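Local coordinates for ESAT-6-like protein MAB_3113 (Mycobacterium abscessus, PDB 4I0X) that is of unknown function, but as a WXG100 family member pairs with ESAT-6-like protein MAB_3112 and is probably secreted as that complex, at residues E74-S77 with Q78-A82; Q60-K63 with E64-A68; K43-S47 with G48-G52; E8-F11 with D12-H15. The protein carries 4 engineered substitutions. One frame throughout, in Å; residues are numbered along the deposited sequence.

Overall arrangement
The chain is a helical hairpin, and the four contacts sit one after another along it. None nests in or crosses another. Contact 4 comes first, where the chain enters helix 11-47. Contact 3 lies at the far end of that helix and makes the turn toward helix 52-87; the centres of contacts 3 and 4 are about 52 Å apart. Contact 2 and then contact 1 follow on helix 52-87, as the chain runs back. Their centres lie about 21 Å apart. Contact 1 ends about 8 Å from contact 4, nearest atoms compared. All four are local, and only contact 3 closes a loop between helices.

Contact 1: residues E74-S77 with Q78-A82; sequences EGLS and QMEEA. Engineered in segment 74-77: Ser77 (natural residue Asn).
Leu76 and Glu80 meet because their first torsions swing them together along one side of the helix. In Leu76, CG stands anti to the backbone N (chi1 173°). In Glu80, CG lies beside its own backbone N (chi1 -65°), and the chain then runs extended. The two side chains cross obliquely. CG of Leu76 is 4.0 Å from CD of Glu80, so a branch point packs against the flat carboxylate carbon. CG of Glu80 also rests 3.3 Å from Leu76 O. That carbonyl accepts the backbone bond from Glu80 N at 2.9 Å. OE2 of Glu80 forms a salt bridge with Arg24 of helix 11-47, which would favour the charged form of Glu80.

Met79 bends at its last torsion, and its SD comes 4.1 Å from Leu76 CA. CG of Met79 sits 3.5 Å from Gly75 O. Gly75 O itself accepts a bond from Met79 N at 3.0 Å. The engineered Ser77 turns its hydroxyl back to Val73 O, one turn earlier.

Leu76 and Met79 both touch Ala23 of helix 11-47 and also pack on the MAB_3112 chain, Leu76 on its Met52 and Met79 on its Tyr45. The i to i+4 backbone bonds are those of a regular alpha-helix. This is the second helix of a WXG100 hairpin, covered by its own first helix and by the partner subunit.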
loop_
_atom_site.group_PDB
_atom_site.type_symbol
_atom_site.label_atom_id
_atom_site.label_comp_id
_atom_site.label_asym_id
_atom_site.label_seq_id
_atom_site.Cartn_x
_atom_site.Cartn_y
_atom_site.Cartn_z
ATOM N N GLU B 74 2.475 -8.440 -4.585
ATOM C CA GLU B 74 2.236 -9.842 -4.859
ATOM C C GLU B 74 0.720 -10.113 -4.903
ATOM O O GLU B 74 0.237 -10.900 -5.719
ATOM C CB GLU B 74 2.926 -10.750 -3.832
ATOM C CG GLU B 74 2.899 -12.238 -4.245
ATOM C CD GLU B 74 3.232 -13.207 -3.112
ATOM O OE1 GLU B 74 3.654 -12.753 -2.026
ATOM O OE2 GLU B 74 3.060 -14.431 -3.314
ATOM N N GLY B 75 -0.025 -9.460 -4.018
ATOM C CA GLY B 75 -1.466 -9.567 -4.016
ATOM C C GLY B 75 -2.056 -9.019 -5.297
ATOM O O GLY B 75 -2.879 -9.658 -5.951
ATOM N N LEU B 76 -1.640 -7.820 -5.662
ATOM C CA LEU B 76 -2.081 -7.252 -6.921
ATOM C C LEU B 76 -1.779 -8.178 -8.111
ATOM O O LEU B 76 -2.613 -8.312 -9.011
ATOM C CB LEU B 76 -1.461 -5.865 -7.130
ATOM C CG LEU B 76 -1.711 -5.256 -8.480
ATOM C CD1 LEU B 76 -3.178 -4.912 -8.590
ATOM C CD2 LEU B 76 -0.837 -4.022 -8.683
ATOM N N SER B 77 -0.600 -8.800 -8.116
ATOM C CA SER B 77 -0.198 -9.736 -9.173
ATOM C C SER B 77 -1.134 -10.910 -9.292
ATOM O O SER B 77 -1.473 -11.313 -10.383
ATOM C CB SER B 77 1.221 -10.276 -8.959
ATOM O OG SER B 77 2.164 -9.286 -9.318
ATOM N N GLN B 78 -1.581 -11.420 -8.154
ATOM C CA GLN B 78 -2.577 -12.467 -8.129
ATOM C C GLN B 78 -3.932 -12.016 -8.696
ATOM O O GLN B 78 -4.586 -12.763 -9.414
ATOM C CB GLN B 78 -2.730 -12.973 -6.702
ATOM C CG GLN B 78 -3.762 -14.041 -6.573
ATOM C CD GLN B 78 -3.624 -14.823 -5.290
ATOM O OE1 GLN B 78 -2.830 -14.469 -4.402
ATOM N NE2 GLN B 78 -4.396 -15.901 -5.184
ATOM N N MET B 79 -4.337 -10.794 -8.371
ATOM C CA MET B 79 -5.577 -10.220 -8.865
ATOM C C MET B 79 -5.534 -10.053 -10.369
ATOM O O MET B 79 -6.484 -10.417 -11.079
ATOM C CB MET B 79 -5.822 -8.880 -8.185
ATOM C CG MET B 79 -6.183 -8.999 -6.731
ATOM S SD MET B 79 -6.069 -7.428 -5.812
ATOM C CE MET B 79 -7.415 -6.547 -6.531
ATOM N N GLU B 80 -4.426 -9.522 -10.863
ATOM C CA GLU B 80 -4.221 -9.410 -12.299
ATOM C C GLU B 80 -4.218 -10.720 -13.045
ATOM O O GLU B 80 -4.850 -10.813 -14.084
ATOM C CB GLU B 80 -2.953 -8.608 -12.587
ATOM C CG GLU B 80 -3.067 -7.167 -12.115
ATOM C CD GLU B 80 -1.768 -6.382 -12.277
ATOM O OE1 GLU B 80 -0.678 -6.964 -12.053
ATOM O OE2 GLU B 80 -1.845 -5.176 -12.611
ATOM N N GLU B 81 -3.532 -11.758 -12.549
ATOM C CA GLU B 81 -3.602 -13.081 -13.190
ATOM C C GLU B 81 -5.038 -13.607 -13.201
ATOM O O GLU B 81 -5.498 -14.164 -14.185
ATOM C CB GLU B 81 -2.648 -14.114 -12.503
ATOM C CG GLU B 81 -2.839 -15.560 -12.963
ATOM C CD GLU B 81 -2.364 -16.596 -11.936
ATOM O OE1 GLU B 81 -1.372 -16.335 -11.215
ATOM O OE2 GLU B 81 -2.988 -17.680 -11.849
ATOM N N ALA B 82 -5.754 -13.424 -12.103
ATOM C CA ALA B 82 -7.135 -13.858 -12.044
ATOM C C ALA B 82 -8.037 -13.108 -13.056
ATOM O O ALA B 82 -8.882 -13.695 -13.727
ATOM C CB ALA B 82 -7.647 -13.689 -10.644
#

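Contact 2: residues Q60-K63 with E64-A68; sequences QAHK and EWMDA. Engineered in segment 60-63: Gln60 (natural residue Glu).
Trp65 N donates to Ala61 O at 2.9 Å, the shortest backbone bond between 60-63 and 64-68. The same carbonyl oxygen lies 3.0 Å above the plane of the Trp65 ring, toward its rim. The indole therefore folds back over the turn before it. Its CG sits between the backbone N and the carbonyl carbon (chi1 72°), a crowded position that makes this possible. His62 CA lies over the same face, 3.8 Å from the centroid of the six-membered ring, in a CH-pi contact. Ala61 CB touches the far rim at CZ3, 3.7 Å away.

The stretch is regular alpha-helix in the second arm of the WXG100 hairpin. Trp65 packs on Leu34 and Leu37 of helix 11-47, and its NE1 donates to Glu38. Trp65 also packs on Ala62 of the MAB_3112 chain.

The His62 imidazole crosses the indole at a steep angle, with planes 76° apart. Its CD2 comes 3.7 Å from Trp65 NE1. On the next turn, Met66 SD approaches His62 CE1 obliquely at 3.7 Å. Lys63 bends across Asp67 at a slant, and its CE comes 3.2 Å from OD2. The charged ends stay farther apart, with Lys63 NZ 4.5 Å from Asp67 OD2, too far for a salt bridge.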
loop_
_atom_site.group_PDB
_atom_site.type_symbol
_atom_site.label_atom_id
_atom_site.label_comp_id
_atom_site.label_asym_id
_atom_site.label_seq_id
_atom_site.Cartn_x
_atom_site.Cartn_y
_atom_site.Cartn_z
ATOM N N GLN B 60 12.914 0.519 11.583
ATOM C CA GLN B 60 11.843 -0.417 11.914
ATOM C C GLN B 60 10.629 -0.181 11.043
ATOM O O GLN B 60 10.071 -1.123 10.515
ATOM C CB GLN B 60 11.433 -0.245 13.378
ATOM C CG GLN B 60 10.899 -1.485 14.033
ATOM C CD GLN B 60 11.987 -2.268 14.762
ATOM O OE1 GLN B 60 12.823 -1.694 15.469
ATOM N NE2 GLN B 60 11.972 -3.582 14.601
ATOM N N ALA B 61 10.212 1.082 10.925
ATOM C CA ALA B 61 9.045 1.442 10.136
ATOM C C ALA B 61 9.323 1.104 8.682
ATOM O O ALA B 61 8.487 0.531 8.025
ATOM C CB ALA B 61 8.734 2.894 10.291
ATOM N N HIS B 62 10.526 1.423 8.215
ATOM C CA HIS B 62 10.905 1.164 6.840
ATOM C C HIS B 62 10.913 -0.347 6.485
ATOM O O HIS B 62 10.480 -0.756 5.410
ATOM C CB HIS B 62 12.267 1.786 6.557
ATOM C CG HIS B 62 12.855 1.360 5.252
ATOM N ND1 HIS B 62 13.698 0.274 5.134
ATOM C CD2 HIS B 62 12.688 1.844 4.000
ATOM C CE1 HIS B 62 14.038 0.117 3.865
ATOM N NE2 HIS B 62 13.437 1.057 3.156
ATOM N N LYS B 63 11.398 -1.154 7.404
ATOM C CA LYS B 63 11.349 -2.578 7.252
ATOM C C LYS B 63 9.886 -3.002 7.104
ATOM O O LYS B 63 9.563 -3.764 6.233
ATOM C CB LYS B 63 12.039 -3.271 8.424
ATOM C CG LYS B 63 12.036 -4.816 8.339
ATOM C CD LYS B 63 12.615 -5.328 7.011
ATOM C CE LYS B 63 12.938 -6.841 7.065
ATOM N NZ LYS B 63 14.049 -7.136 8.052
ATOM N N GLU B 64 8.996 -2.471 7.935
ATOM C CA GLU B 64 7.608 -2.912 7.896
ATOM C C GLU B 64 6.964 -2.528 6.581
ATOM O O GLU B 64 6.297 -3.349 5.942
ATOM C CB GLU B 64 6.801 -2.349 9.067
ATOM C CG GLU B 64 7.204 -2.919 10.376
ATOM C CD GLU B 64 6.746 -2.085 11.550
ATOM O OE1 GLU B 64 7.252 -2.311 12.681
ATOM O OE2 GLU B 64 5.873 -1.213 11.341
ATOM N N TRP B 65 7.160 -1.297 6.136
ATOM C CA TRP B 65 6.446 -0.921 4.939
ATOM C C TRP B 65 7.004 -1.506 3.664
ATOM O O TRP B 65 6.269 -1.661 2.702
ATOM C CB TRP B 65 6.234 0.579 4.825
ATOM C CG TRP B 65 7.368 1.465 4.509
ATOM C CD1 TRP B 65 8.173 1.431 3.438
ATOM C CD2 TRP B 65 7.752 2.607 5.276
ATOM N NE1 TRP B 65 9.064 2.489 3.484
ATOM C CE2 TRP B 65 8.817 3.218 4.613
ATOM C CE3 TRP B 65 7.293 3.159 6.480
ATOM C CZ2 TRP B 65 9.448 4.351 5.109
ATOM C CZ3 TRP B 65 7.920 4.270 6.969
ATOM C CH2 TRP B 65 8.979 4.863 6.282
ATOM N N MET B 66 8.292 -1.843 3.681
ATOM C CA MET B 66 8.956 -2.463 2.557
ATOM C C MET B 66 8.438 -3.890 2.414
ATOM O O MET B 66 8.116 -4.328 1.326
ATOM C CB MET B 66 10.472 -2.490 2.786
ATOM C CG MET B 66 11.289 -3.056 1.645
ATOM S SD MET B 66 13.065 -2.904 1.973
ATOM C CE MET B 66 13.310 -4.298 3.082
ATOM N N ASP B 67 8.394 -4.632 3.505
ATOM C CA ASP B 67 7.899 -5.987 3.413
ATOM C C ASP B 67 6.436 -5.938 3.045
ATOM O O ASP B 67 5.962 -6.762 2.248
ATOM C CB ASP B 67 8.104 -6.745 4.724
ATOM C CG ASP B 67 9.568 -7.074 4.988
ATOM O OD1 ASP B 67 10.359 -7.077 4.015
ATOM O OD2 ASP B 67 9.921 -7.315 6.168
ATOM N N ALA B 68 5.704 -4.970 3.605
ATOM C CA ALA B 68 4.275 -4.822 3.271
ATOM C C ALA B 68 4.035 -4.415 1.817
ATOM O O ALA B 68 3.123 -4.919 1.159
ATOM C CB ALA B 68 3.625 -3.838 4.193
#

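Contact 3: residues K43-S47 with G48-G52; sequences KLVQS and GQWAG. Engineered in segment 48-52: Ala51 (natural residue Thr).
Leu44 lies over one face of the Trp50 indole. Its CG stands anti to the carbonyl carbon (chi1 -59°), and with the next torsion extended CD1 is carried out across the ring. CB is 3.7 Å from the centroid of the five-membered ring, in a CH-pi contact close to the ring normal. CD1 reaches toward the rim and touches CZ2 at 3.5 Å. Val45 comes at the indole from another direction, nearly at a right angle, with CG2 4.0 Å from CE3.

The backbone at Trp50 is tied to the helix end. Trp50 N donates to Leu44 O at 3.1 Å, from above the carbonyl plane. Gly48 N donates to Val45 O at 3.1 Å, and Gly48 then leaves helical geometry with positive phi (90°). A CB there would clash with Ser47 O.

Ser47 holds its OG between the backbone N and the carbonyl carbon (chi1 65°), turned toward the loop. A water joins Ser47 OG to Gln49 OE1, at 2.6 Å and 2.8 Å. Gln49 is extended and runs beside Leu44.

Trp50 is probably the tryptophan of the family's WXG turn; the engineered Ala51 and then Gly52 follow it. The turn connects helix 11-47 to helix 52-87, and Trp50 stacks edge-to-face on Phe77 of the MAB_3112 chain.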
loop_
_atom_site.group_PDB
_atom_site.type_symbol
_atom_site.label_atom_id
_atom_site.label_comp_id
_atom_site.label_asym_id
_atom_site.label_seq_id
_atom_site.Cartn_x
_atom_site.Cartn_y
_atom_site.Cartn_z
ATOM N N LYS B 43 18.339 10.443 3.376
ATOM C CA LYS B 43 19.314 11.533 3.451
ATOM C C LYS B 43 19.640 11.835 4.908
ATOM O O LYS B 43 20.820 12.058 5.253
ATOM C CB LYS B 43 18.834 12.793 2.736
ATOM C CG LYS B 43 18.743 12.619 1.223
ATOM C CD LYS B 43 18.338 13.903 0.503
ATOM C CE LYS B 43 18.107 13.656 -0.988
ATOM N NZ LYS B 43 19.366 13.342 -1.730
ATOM N N LEU B 44 18.630 11.836 5.774
ATOM C CA LEU B 44 18.871 12.230 7.167
ATOM C C LEU B 44 19.713 11.194 7.913
ATOM O O LEU B 44 20.528 11.540 8.750
ATOM C CB LEU B 44 17.549 12.480 7.902
ATOM C CG LEU B 44 16.694 13.580 7.256
ATOM C CD1 LEU B 44 15.514 13.958 8.134
ATOM C CD2 LEU B 44 17.554 14.804 6.946
ATOM N N VAL B 45 19.513 9.915 7.619
ATOM C CA VAL B 45 20.340 8.894 8.234
ATOM C C VAL B 45 21.746 9.011 7.669
ATOM O O VAL B 45 22.733 8.900 8.397
ATOM C CB VAL B 45 19.765 7.463 8.013
ATOM C CG1 VAL B 45 20.671 6.444 8.617
ATOM C CG2 VAL B 45 18.377 7.337 8.661
ATOM N N GLN B 46 21.837 9.249 6.369
ATOM C CA GLN B 46 23.127 9.378 5.704
ATOM C C GLN B 46 23.931 10.529 6.310
ATOM O O GLN B 46 25.132 10.383 6.590
ATOM C CB GLN B 46 22.916 9.614 4.208
ATOM C CG GLN B 46 24.194 9.954 3.453
ATOM C CD GLN B 46 23.942 10.589 2.085
ATOM O OE1 GLN B 46 22.820 11.001 1.766
ATOM N NE2 GLN B 46 25.000 10.679 1.273
ATOM N N SER B 47 23.276 11.668 6.539
ATOM C CA SER B 47 23.991 12.839 7.046
ATOM C C SER B 47 24.416 12.659 8.504
ATOM O O SER B 47 25.244 13.402 8.997
ATOM C CB SER B 47 23.128 14.096 6.917
ATOM O OG SER B 47 21.973 14.019 7.751
ATOM N N GLY B 48 23.816 11.694 9.197
ATOM C CA GLY B 48 24.045 11.510 10.616
ATOM C C GLY B 48 23.104 12.276 11.520
ATOM O O GLY B 48 23.195 12.178 12.743
ATOM N N GLN B 49 22.206 13.060 10.938
ATOM C CA GLN B 49 21.265 13.811 11.736
ATOM C C GLN B 49 20.358 12.840 12.452
ATOM O O GLN B 49 19.870 13.149 13.535
ATOM C CB GLN B 49 20.434 14.774 10.890
ATOM C CG GLN B 49 19.386 15.552 11.725
ATOM C CD GLN B 49 18.586 16.535 10.891
ATOM O OE1 GLN B 49 19.124 17.155 9.971
ATOM N NE2 GLN B 49 17.295 16.675 11.197
ATOM N N TRP B 50 20.110 11.678 11.838
ATOM C CA TRP B 50 19.348 10.622 12.494
ATOM C C TRP B 50 20.293 9.474 12.779
ATOM O O TRP B 50 20.697 8.746 11.869
ATOM C CB TRP B 50 18.212 10.075 11.634
ATOM C CG TRP B 50 17.049 10.980 11.431
ATOM C CD1 TRP B 50 16.919 12.274 11.857
ATOM C CD2 TRP B 50 15.845 10.655 10.754
ATOM N NE1 TRP B 50 15.699 12.770 11.472
ATOM C CE2 TRP B 50 15.023 11.794 10.789
ATOM C CE3 TRP B 50 15.380 9.513 10.112
ATOM C CZ2 TRP B 50 13.765 11.817 10.198
ATOM C CZ3 TRP B 50 14.137 9.543 9.529
ATOM C CH2 TRP B 50 13.344 10.681 9.571
ATOM N N ALA B 51 20.600 9.301 14.050
ATOM C CA ALA B 51 21.527 8.271 14.514
ATOM C C ALA B 51 20.903 7.613 15.736
ATOM O O ALA B 51 19.887 8.100 16.260
ATOM C CB ALA B 51 22.864 8.889 14.872
ATOM N N GLY B 52 21.491 6.507 16.186
ATOM C CA GLY B 52 21.004 5.811 17.364
ATOM C C GLY B 52 19.523 5.488 17.312
ATOM O O GLY B 52 18.997 5.007 16.289
HETATM O O HOH W 1 20.611 16.267 7.717
#

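Contact 4: residues E8-F11 with D12-H15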
loop_
_atom_site.group_PDB
_atom_site.type_symbol
_atom_site.label_atom_id
_atom_site.label_comp_id
_atom_site.label_asym_id
_atom_site.label_seq_id
_atom_site.Cartn_x
_atom_site.Cartn_y
_atom_site.Cartn_z
ATOM N N GLU B 8 -20.082 -10.333 -26.302
ATOM C CA GLU B 8 -18.737 -10.913 -26.264
ATOM C C GLU B 8 -18.071 -10.727 -24.892
ATOM O O GLU B 8 -17.748 -11.713 -24.193
ATOM C CB GLU B 8 -17.850 -10.273 -27.342
ATOM C CG GLU B 8 -18.182 -10.665 -28.787
ATOM C CD GLU B 8 -17.368 -9.881 -29.816
ATOM O OE1 GLU B 8 -17.974 -9.185 -30.666
ATOM O OE2 GLU B 8 -16.120 -9.961 -29.772
ATOM N N PHE B 9 -17.844 -9.454 -24.545
ATOM C CA PHE B 9 -17.118 -9.052 -23.332
ATOM C C PHE B 9 -18.093 -8.327 -22.406
ATOM O O PHE B 9 -18.401 -7.135 -22.574
ATOM C CB PHE B 9 -15.952 -8.124 -23.682
ATOM C CG PHE B 9 -14.837 -8.095 -22.637
ATOM C CD1 PHE B 9 -14.887 -7.209 -21.559
ATOM C CD2 PHE B 9 -13.726 -8.926 -22.765
ATOM C CE1 PHE B 9 -13.853 -7.159 -20.631
ATOM C CE2 PHE B 9 -12.699 -8.887 -21.843
ATOM C CZ PHE B 9 -12.763 -8.004 -20.771
ATOM N N SER B 10 -18.609 -9.074 -21.456
ATOM C CA SER B 10 -19.714 -8.608 -20.678
ATOM C C SER B 10 -19.373 -7.406 -19.772
ATOM O O SER B 10 -18.196 -7.071 -19.483
ATOM C CB SER B 10 -20.213 -9.770 -19.858
ATOM O OG SER B 10 -19.173 -10.269 -19.062
ATOM N N PHE B 11 -20.430 -6.758 -19.317
ATOM C CA PHE B 11 -20.292 -5.670 -18.372
ATOM C C PHE B 11 -19.469 -6.119 -17.160
ATOM O O PHE B 11 -18.605 -5.389 -16.670
ATOM C CB PHE B 11 -21.673 -5.203 -17.942
ATOM C CG PHE B 11 -21.653 -4.086 -16.924
ATOM C CD1 PHE B 11 -21.536 -4.370 -15.587
ATOM C CD2 PHE B 11 -21.738 -2.768 -17.314
ATOM C CE1 PHE B 11 -21.506 -3.343 -14.638
ATOM C CE2 PHE B 11 -21.717 -1.737 -16.377
ATOM C CZ PHE B 11 -21.606 -2.027 -15.047
ATOM N N ASP B 12 -19.746 -7.329 -16.673
ATOM C CA ASP B 12 -19.093 -7.836 -15.462
ATOM C C ASP B 12 -17.598 -7.940 -15.642
ATOM O O ASP B 12 -16.852 -7.584 -14.757
ATOM C CB ASP B 12 -19.673 -9.181 -15.041
ATOM C CG ASP B 12 -21.075 -9.054 -14.566
ATOM O OD1 ASP B 12 -21.394 -7.977 -14.040
ATOM O OD2 ASP B 12 -21.862 -9.998 -14.731
ATOM N N LEU B 13 -17.148 -8.351 -16.822
ATOM C CA LEU B 13 -15.704 -8.430 -17.051
ATOM C C LEU B 13 -15.095 -7.037 -17.127
ATOM O O LEU B 13 -14.005 -6.832 -16.646
ATOM C CB LEU B 13 -15.403 -9.214 -18.322
ATOM C CG LEU B 13 -15.890 -10.662 -18.258
ATOM C CD1 LEU B 13 -15.730 -11.375 -19.614
ATOM C CD2 LEU B 13 -15.135 -11.362 -17.250
ATOM N N ASP B 14 -15.790 -6.084 -17.744
ATOM C CA ASP B 14 -15.319 -4.699 -17.727
ATOM C C ASP B 14 -15.267 -4.127 -16.297
ATOM O O ASP B 14 -14.351 -3.386 -15.951
ATOM C CB ASP B 14 -16.137 -3.819 -18.656
ATOM C CG ASP B 14 -15.700 -3.953 -20.106
ATOM O OD1 ASP B 14 -14.556 -4.402 -20.329
ATOM O OD2 ASP B 14 -16.505 -3.655 -21.020
ATOM N N HIS B 15 -16.230 -4.498 -15.462
ATOM C CA HIS B 15 -16.248 -4.068 -14.080
ATOM C C HIS B 15 -15.013 -4.615 -13.320
ATOM O O HIS B 15 -14.302 -3.879 -12.635
ATOM C CB HIS B 15 -17.535 -4.519 -13.413
ATOM C CG HIS B 15 -17.764 -3.874 -12.100
ATOM N ND1 HIS B 15 -18.686 -4.340 -11.190
ATOM C CD2 HIS B 15 -17.155 -2.819 -11.512
ATOM C CE1 HIS B 15 -18.662 -3.574 -10.114
ATOM N NE2 HIS B 15 -17.725 -2.658 -10.275
#
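The Phe9 ring lies against Leu13, and the two side chains meet at a slant. Leu13 CB sits over one face of the ring, 3.9 Å from the centroid and 30° off the normal. The contact is CH-pi, and its nearest carbon pair is Phe9 CE1 with Leu13 CB at 3.5 Å. With CG anti to the backbone N (chi1 -157°), the Phe9 ring reaches forward to the first turn. The ring also meets that of His87, near the end of helix 52-87.

Ser10 is the N-cap of helix 11-47. Its carbonyl O accepts a bond from Asp14 N at 3.1 Å and a weak one from Leu13 N. Its OG packs 3.4 Å from Leu13 CG. The cap thus opens the first arm of the WXG100 hairpin, and Leu13 reaches across to Ala86 and His87 of the second.

Phe11 turns another way. Its ring and the Asp12 carboxylate are nearly perpendicular, with planes 80° apart. Asp12 OD1 meets the ring at its edge, in plane, 3.9 Å from Phe11 CD1. Phe11 O accepts from His15 N at 2.8 Å. Asp12 and His15 pack on Val36 and Leu33 of the MAB_3112 chain, respectively.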